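Local coordinates for protein putative glutathionylspermidine synthase (Methylobacillus flagellatus, PDB 3N6X) that is of unproven function but, as a putative glutathionylspermidine synthase with a circularly permuted ATP-grasp fold, probably joins a carboxylate to an amine using ATP, at residues 97-102 / 140-145; 175-180 / 466-471; 250-255 / 293-298. All coordinates share one frame; numbering follows the deposited sequence.

Contact 1: 97-102 / 140-145; sequences ALNMFL and VYAHIA
The side-chain oxygen OD1 of N99 is gripped by two successive backbone N-H groups, those of Y141 and A142. The bond from A142 N to N99 OD1, 2.8 Å, is almost straight at 176° and lies in the plane of the amide, on a lone pair. Y141 N reaches the same N99 OD1 at 2.9 Å from above that plane and with a more bent N-H (151°), so the two donors divide the oxygen between an in-plane and an out-of-plane approach. Two bonds on one atom fix the rotation of the amide and satisfy two buried N-H groups of a loop that has not yet become strand. That loop leads into strand 144-151 of the large mixed sheet in this circularly permuted ATP-grasp protein, and the bonds tie it to the side of helix 81-105. One helical turn on from N99, L102 lays CB over one face of the Y141 ring, a CH-pi contact 3.9 Å from CB to the ring centroid. With CG of L102 beside its own backbone N (chi1 -74°), the branch continues past the ring, and CD1 of L102 packs on CB of Y141 at 3.7 Å. L102 also touches V317 and A318 of helix 316-319, while beyond the loop strand 144-151 pairs through A145 with V433.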
# COMPACT_ATOMS: atom_id res chain seq x y z
N ALA A 97 -13.84 0.33 8.59
CA ALA A 97 -14.97 0.90 7.84
C ALA A 97 -15.00 0.37 6.39
O ALA A 97 -16.07 0.07 5.88
CB ALA A 97 -14.90 2.42 7.85
N LEU A 98 -13.82 0.20 5.77
CA LEU A 98 -13.70 -0.35 4.41
C LEU A 98 -14.19 -1.81 4.34
O LEU A 98 -14.93 -2.16 3.42
CB LEU A 98 -12.26 -0.22 3.88
CG LEU A 98 -11.86 1.20 3.38
CD1 LEU A 98 -10.34 1.34 3.28
CD2 LEU A 98 -12.50 1.51 2.01
N ASN A 99 -13.85 -2.63 5.37
CA ASN A 99 -14.31 -4.02 5.48
C ASN A 99 -15.80 -4.11 5.79
O ASN A 99 -16.47 -4.99 5.27
CB ASN A 99 -13.49 -4.80 6.53
CG ASN A 99 -12.26 -5.46 5.94
OD1 ASN A 99 -12.32 -6.11 4.89
ND2 ASN A 99 -11.12 -5.25 6.57
N MSE A 100 -16.32 -3.20 6.61
CA MSE A 100 -17.75 -3.16 6.91
C MSE A 100 -18.55 -2.67 5.69
O MSE A 100 -19.64 -3.18 5.43
CB MSE A 100 -18.01 -2.29 8.14
CG MSE A 100 -17.47 -2.91 9.40
SE MSE A 100 -17.70 -1.78 10.93
CE MSE A 100 -19.57 -2.21 11.24
N PHE A 101 -17.96 -1.75 4.91
CA PHE A 101 -18.55 -1.28 3.65
C PHE A 101 -18.69 -2.44 2.67
O PHE A 101 -19.76 -2.62 2.09
CB PHE A 101 -17.71 -0.14 3.03
CG PHE A 101 -18.09 0.16 1.60
CD1 PHE A 101 -19.29 0.80 1.30
CD2 PHE A 101 -17.25 -0.21 0.55
CE1 PHE A 101 -19.66 1.05 -0.02
CE2 PHE A 101 -17.63 0.03 -0.78
CZ PHE A 101 -18.82 0.67 -1.06
N LEU A 102 -17.61 -3.25 2.52
CA LEU A 102 -17.58 -4.41 1.62
C LEU A 102 -18.59 -5.49 2.01
O LEU A 102 -19.29 -6.01 1.15
CB LEU A 102 -16.15 -4.98 1.49
CG LEU A 102 -15.22 -4.13 0.63
CD1 LEU A 102 -13.75 -4.46 0.89
CD2 LEU A 102 -15.55 -4.26 -0.88
N VAL A 140 -14.20 -10.57 6.89
CA VAL A 140 -12.99 -9.91 6.43
C VAL A 140 -12.84 -10.04 4.92
O VAL A 140 -12.81 -11.15 4.40
CB VAL A 140 -11.73 -10.43 7.20
CG1 VAL A 140 -10.45 -9.77 6.68
CG2 VAL A 140 -11.88 -10.21 8.71
N TYR A 141 -12.73 -8.91 4.23
CA TYR A 141 -12.54 -8.89 2.77
C TYR A 141 -11.13 -8.52 2.43
O TYR A 141 -10.52 -9.16 1.56
CB TYR A 141 -13.52 -7.92 2.10
CG TYR A 141 -14.95 -8.41 2.09
CD1 TYR A 141 -15.75 -8.32 3.24
CD2 TYR A 141 -15.52 -8.95 0.94
CE1 TYR A 141 -17.06 -8.81 3.25
CE2 TYR A 141 -16.85 -9.41 0.93
CZ TYR A 141 -17.62 -9.31 2.08
OH TYR A 141 -18.93 -9.74 2.08
N ALA A 142 -10.60 -7.47 3.10
CA ALA A 142 -9.24 -7.01 2.90
C ALA A 142 -8.40 -7.46 4.07
O ALA A 142 -8.28 -6.74 5.08
CB ALA A 142 -9.21 -5.48 2.78
N HIS A 143 -7.85 -8.69 3.97
CA HIS A 143 -6.98 -9.30 5.00
C HIS A 143 -5.71 -8.50 5.11
O HIS A 143 -5.15 -8.36 6.19
CB HIS A 143 -6.69 -10.79 4.63
CG HIS A 143 -7.94 -11.59 4.47
ND1 HIS A 143 -8.75 -11.45 3.35
CD2 HIS A 143 -8.55 -12.43 5.34
CE1 HIS A 143 -9.80 -12.24 3.56
NE2 HIS A 143 -9.73 -12.85 4.75
N ILE A 144 -5.27 -7.91 3.97
CA ILE A 144 -4.16 -6.98 3.91
C ILE A 144 -4.64 -5.70 3.21
O ILE A 144 -5.16 -5.76 2.08
CB ILE A 144 -2.92 -7.56 3.19
CG1 ILE A 144 -2.56 -8.97 3.71
CG2 ILE A 144 -1.71 -6.58 3.28
CD1 ILE A 144 -1.46 -9.62 2.94
N ALA A 145 -4.40 -4.55 3.84
CA ALA A 145 -4.75 -3.26 3.28
C ALA A 145 -3.56 -2.33 3.36
O ALA A 145 -3.02 -2.11 4.45
CB ALA A 145 -5.92 -2.66 4.04

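Contact 2: 175-180 / 466-471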
# COMPACT_ATOMS: atom_id res chain seq x y z
N GLU A 175 13.50 -5.83 3.88
CA GLU A 175 14.90 -5.77 3.43
C GLU A 175 15.59 -4.47 3.77
O GLU A 175 16.79 -4.47 4.00
CB GLU A 175 15.01 -6.07 1.91
CG GLU A 175 14.86 -7.56 1.58
CD GLU A 175 15.76 -8.50 2.39
OE1 GLU A 175 16.98 -8.23 2.48
OE2 GLU A 175 15.22 -9.48 2.95
N ASN A 176 14.85 -3.36 3.81
CA ASN A 176 15.45 -2.07 4.15
C ASN A 176 15.89 -2.06 5.59
O ASN A 176 16.94 -1.52 5.90
CB ASN A 176 14.51 -0.90 3.85
CG ASN A 176 14.34 -0.63 2.38
OD1 ASN A 176 15.07 -1.17 1.54
ND2 ASN A 176 13.33 0.15 2.03
N ARG A 177 15.13 -2.73 6.48
CA ARG A 177 15.51 -2.82 7.89
C ARG A 177 16.79 -3.66 8.04
O ARG A 177 17.73 -3.25 8.73
CB ARG A 177 14.38 -3.41 8.75
CG ARG A 177 14.80 -3.68 10.22
CD ARG A 177 15.25 -2.39 10.94
NE ARG A 177 14.30 -1.29 10.73
CZ ARG A 177 13.16 -1.15 11.40
NH1 ARG A 177 12.86 -1.99 12.39
NH2 ARG A 177 12.33 -0.17 11.11
N LYS A 178 16.82 -4.85 7.38
CA LYS A 178 17.94 -5.78 7.38
C LYS A 178 19.23 -5.09 6.87
O LYS A 178 20.28 -5.25 7.48
CB LYS A 178 17.59 -7.01 6.52
CG LYS A 178 18.50 -8.20 6.72
CD LYS A 178 18.16 -9.35 5.76
CE LYS A 178 19.36 -10.23 5.49
NZ LYS A 178 19.07 -11.67 5.77
N MSE A 179 19.10 -4.24 5.83
CA MSE A 179 20.19 -3.45 5.23
C MSE A 179 20.77 -2.43 6.22
O MSE A 179 22.00 -2.32 6.35
CB MSE A 179 19.68 -2.75 3.95
CG MSE A 179 20.69 -1.78 3.31
SE MSE A 179 22.36 -2.68 2.81
CE MSE A 179 21.83 -3.35 1.16
N MSE A 180 19.88 -1.67 6.92
CA MSE A 180 20.27 -0.65 7.90
C MSE A 180 20.97 -1.28 9.10
O MSE A 180 21.94 -0.71 9.61
CB MSE A 180 19.03 0.14 8.39
CG MSE A 180 18.48 1.10 7.34
SE MSE A 180 19.61 2.65 6.96
CE MSE A 180 19.61 3.47 8.67
N THR A 466 13.82 4.35 -2.00
CA THR A 466 13.23 3.95 -0.71
C THR A 466 14.11 4.29 0.48
O THR A 466 15.31 4.56 0.34
CB THR A 466 12.82 2.48 -0.68
OG1 THR A 466 13.98 1.67 -0.80
CG2 THR A 466 11.80 2.13 -1.75
N LYS A 467 13.49 4.29 1.67
CA LYS A 467 14.12 4.56 2.95
C LYS A 467 13.60 3.53 3.93
O LYS A 467 12.53 2.96 3.71
CB LYS A 467 13.72 5.95 3.46
CG LYS A 467 14.41 7.11 2.77
CD LYS A 467 13.88 8.41 3.31
CE LYS A 467 14.70 9.59 2.85
NZ LYS A 467 15.75 9.95 3.83
N ASP A 468 14.31 3.34 5.04
CA ASP A 468 13.84 2.51 6.14
C ASP A 468 12.95 3.41 6.99
O ASP A 468 13.23 4.60 7.11
CB ASP A 468 15.04 2.01 6.97
CG ASP A 468 14.71 1.03 8.09
OD1 ASP A 468 13.54 0.58 8.17
OD2 ASP A 468 15.62 0.71 8.88
N THR A 469 11.86 2.86 7.55
CA THR A 469 10.98 3.63 8.43
C THR A 469 11.12 3.11 9.84
O THR A 469 10.86 1.93 10.10
CB THR A 469 9.50 3.58 7.95
OG1 THR A 469 9.44 3.96 6.59
CG2 THR A 469 8.57 4.48 8.78
N TRP A 470 11.55 3.98 10.75
CA TRP A 470 11.75 3.63 12.15
C TRP A 470 10.57 4.07 13.00
O TRP A 470 10.24 5.25 13.01
CB TRP A 470 13.02 4.28 12.70
CG TRP A 470 14.31 3.75 12.14
CD1 TRP A 470 14.47 2.75 11.21
CD2 TRP A 470 15.63 4.18 12.50
NE1 TRP A 470 15.81 2.56 10.96
CE2 TRP A 470 16.54 3.42 11.73
CE3 TRP A 470 16.13 5.14 13.40
CZ2 TRP A 470 17.93 3.58 11.86
CZ3 TRP A 470 17.50 5.31 13.51
CH2 TRP A 470 18.38 4.53 12.75
N ILE A 471 9.95 3.14 13.72
CA ILE A 471 8.91 3.47 14.68
C ILE A 471 9.52 3.27 16.05
O ILE A 471 10.00 2.17 16.36
CB ILE A 471 7.58 2.67 14.46
CG1 ILE A 471 6.74 3.29 13.29
CG2 ILE A 471 6.73 2.66 15.73
CD1 ILE A 471 7.23 3.07 11.88
O HOH W 1 10.84 0.96 3.82
O HOH W 2 10.22 0.18 13.13
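R177, on helix 170-183, and D468, within 466-471, form a salt bridge that joins a helix to a strand inside the large mixed sheet of this circularly permuted ATP-grasp protein, flanked by strands 77-79 and 446-450; the short axes of 175-180 and 469-471 run nearly perpendicular, at 84°. The arginine grips the carboxylate side-on. Its NE donates to the syn lone pair of D468 OD2 at 3.0 Å, nearly in the guanidinium plane, and its NH2 reaches D468 OD1 at 3.3 Å. The two planes are turned 43° against each other, so the fork is twisted. R177 leaves the helix with CG anti to its backbone N (chi1 174°), and bends at chi2 and chi3 fold the guanidinium back toward the strand. D468 OD2 has a second donor: W470 NE1, at 2.8 Å, comes from above the carboxylate plane while keeping the oxygen in the plane of the indole. Two donors on one oxygen would be expected to favour the charged carboxylate. In the apolar contact, selenomethionine M180 bends so that its CE meets CZ2 of W470 at 3.6 Å. F188 of helix 185-190 lies against the whole cluster, touching R177, M180, D468 and W470. The remaining polar links are looser: N176 ND2 makes weak bonds to T466 OG1 and K467 O. Water adds a last bridge beside the arginine, accepting from R177 NH2 at 2.9 Å and from the backbone N of I471 at 3.0 Å.

Contact 3: 250-255 / 293-298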
# COMPACT_ATOMS: atom_id res chain seq x y z
N GLN A 250 -2.10 -24.33 -12.00
CA GLN A 250 -2.03 -25.74 -12.42
C GLN A 250 -1.65 -26.72 -11.31
O GLN A 250 -1.86 -27.92 -11.46
CB GLN A 250 -1.10 -25.89 -13.66
CG GLN A 250 0.38 -25.51 -13.41
CD GLN A 250 0.68 -24.03 -13.62
OE1 GLN A 250 -0.22 -23.17 -13.73
NE2 GLN A 250 1.97 -23.71 -13.65
N ASP A 251 -1.11 -26.19 -10.17
CA ASP A 251 -0.71 -27.00 -9.00
C ASP A 251 -1.90 -27.37 -8.12
O ASP A 251 -1.76 -28.22 -7.23
CB ASP A 251 0.33 -26.23 -8.17
CG ASP A 251 1.62 -25.98 -8.92
OD1 ASP A 251 2.02 -26.86 -9.71
OD2 ASP A 251 2.22 -24.89 -8.72
N LEU A 252 -3.05 -26.73 -8.35
CA LEU A 252 -4.27 -26.93 -7.58
C LEU A 252 -5.38 -27.42 -8.48
O LEU A 252 -5.34 -27.22 -9.69
CB LEU A 252 -4.71 -25.59 -6.92
CG LEU A 252 -3.67 -24.85 -6.06
CD1 LEU A 252 -4.23 -23.51 -5.56
CD2 LEU A 252 -3.21 -25.72 -4.90
N PHE A 253 -6.39 -28.03 -7.88
CA PHE A 253 -7.57 -28.47 -8.62
C PHE A 253 -8.74 -28.53 -7.68
O PHE A 253 -8.55 -28.65 -6.47
CB PHE A 253 -7.34 -29.83 -9.36
CG PHE A 253 -7.11 -31.03 -8.47
CD1 PHE A 253 -8.19 -31.79 -8.03
CD2 PHE A 253 -5.82 -31.41 -8.09
CE1 PHE A 253 -7.99 -32.88 -7.17
CE2 PHE A 253 -5.62 -32.50 -7.24
CZ PHE A 253 -6.70 -33.23 -6.79
N VAL A 254 -9.94 -28.45 -8.23
CA VAL A 254 -11.17 -28.45 -7.47
C VAL A 254 -11.94 -29.76 -7.67
O VAL A 254 -12.03 -30.26 -8.79
CB VAL A 254 -12.04 -27.22 -7.93
CG1 VAL A 254 -13.53 -27.44 -7.63
CG2 VAL A 254 -11.54 -25.93 -7.31
N ARG A 255 -12.55 -30.28 -6.58
CA ARG A 255 -13.55 -31.36 -6.62
C ARG A 255 -14.35 -31.46 -5.34
O ARG A 255 -13.82 -31.26 -4.25
CB ARG A 255 -12.98 -32.73 -7.07
CG ARG A 255 -12.08 -33.39 -6.08
CD ARG A 255 -11.93 -34.86 -6.39
NE ARG A 255 -10.61 -35.33 -6.00
CZ ARG A 255 -10.29 -35.67 -4.76
NH1 ARG A 255 -11.21 -35.67 -3.80
NH2 ARG A 255 -9.05 -36.06 -4.47
N LEU A 293 -3.78 -18.67 -15.25
CA LEU A 293 -3.23 -18.38 -13.92
C LEU A 293 -4.06 -18.97 -12.82
O LEU A 293 -3.57 -19.15 -11.71
CB LEU A 293 -3.12 -16.86 -13.71
CG LEU A 293 -2.34 -16.06 -14.74
CD1 LEU A 293 -2.25 -14.62 -14.32
CD2 LEU A 293 -0.94 -16.65 -14.97
N GLY A 294 -5.33 -19.22 -13.11
CA GLY A 294 -6.29 -19.63 -12.10
C GLY A 294 -6.55 -21.10 -11.95
O GLY A 294 -5.76 -21.95 -12.40
N VAL A 295 -7.64 -21.41 -11.25
CA VAL A 295 -8.05 -22.74 -10.88
C VAL A 295 -9.52 -22.90 -11.26
O VAL A 295 -10.38 -22.26 -10.65
CB VAL A 295 -7.83 -22.97 -9.33
CG1 VAL A 295 -8.12 -24.42 -8.93
CG2 VAL A 295 -6.42 -22.54 -8.90
N PRO A 296 -9.85 -23.74 -12.27
CA PRO A 296 -11.27 -23.89 -12.66
C PRO A 296 -12.17 -24.35 -11.51
O PRO A 296 -11.87 -25.33 -10.83
CB PRO A 296 -11.22 -24.91 -13.80
CG PRO A 296 -9.82 -24.78 -14.35
CD PRO A 296 -8.96 -24.53 -13.15
N GLY A 297 -13.26 -23.60 -11.28
CA GLY A 297 -14.24 -23.90 -10.24
C GLY A 297 -13.92 -23.32 -8.88
O GLY A 297 -14.71 -23.48 -7.94
N LEU A 298 -12.78 -22.63 -8.74
CA LEU A 298 -12.34 -22.04 -7.47
C LEU A 298 -13.40 -21.11 -6.85
O LEU A 298 -13.66 -21.20 -5.65
CB LEU A 298 -11.01 -21.29 -7.66
CG LEU A 298 -10.42 -20.61 -6.41
CD1 LEU A 298 -10.17 -21.62 -5.30
CD2 LEU A 298 -9.14 -19.87 -6.76
O HOH W 3 -10.05 -27.31 -10.78
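V254 reaches across from strand 252-254 to the turn that precedes helix 298-303, and its side chain does most of the touching on its own segment. CB lies 3.5 Å from the carbonyl oxygen of P296. From there the branches part: CG1, anti to the backbone N (chi1 157°), leads toward the carbonyl oxygens of G297 and P296. CG2 of V254 lies 3.6 Å from P296 O and 3.8 Å from L298 N, and also meets CG1 of V295 at 4.1 Å. V295 in turn spreads its two methyls along the strand, CG1 over the backbone at F253 and CG2 against CB of L252, 4.0 Å away. These are van der Waals contacts; the polar link between the segments is a water that accepts from V254 N at 2.8 Å and donates to P296 O at 2.7 Å. G297 has a positive phi of 87°, which by itself favours glycine. On the strand's own sheet, L252 packs on M261 and V270, and V254 on V259. V295 to L298 forms a type II beta turn closed by the bond from L298 N to V295 O, with G297 at the third position usual for glycine in this turn and also at the N-cap of helix 298-303.

Contacts 1 and 2 are buried, whereas contact 3 is only partly so and lies farthest from the centre of the chain, about 28 Å from it to the contact's centre. Contact 1 sets a helix against the loop leading into strand 144-151, contact 2 a helix against strand 464-471 of the same sheet; they lie on opposite sides of the chain's centre, with their own centres about 28 Å apart. Contact 3 joins strand 252-254 of a second mixed sheet to a loop and turn. The chemistry follows these places: contact 1 satisfies buried backbone N-H groups with a neutral amide, contact 2 relies on paired charges and an indole, and contact 3 combines aliphatic packing with one bridging water.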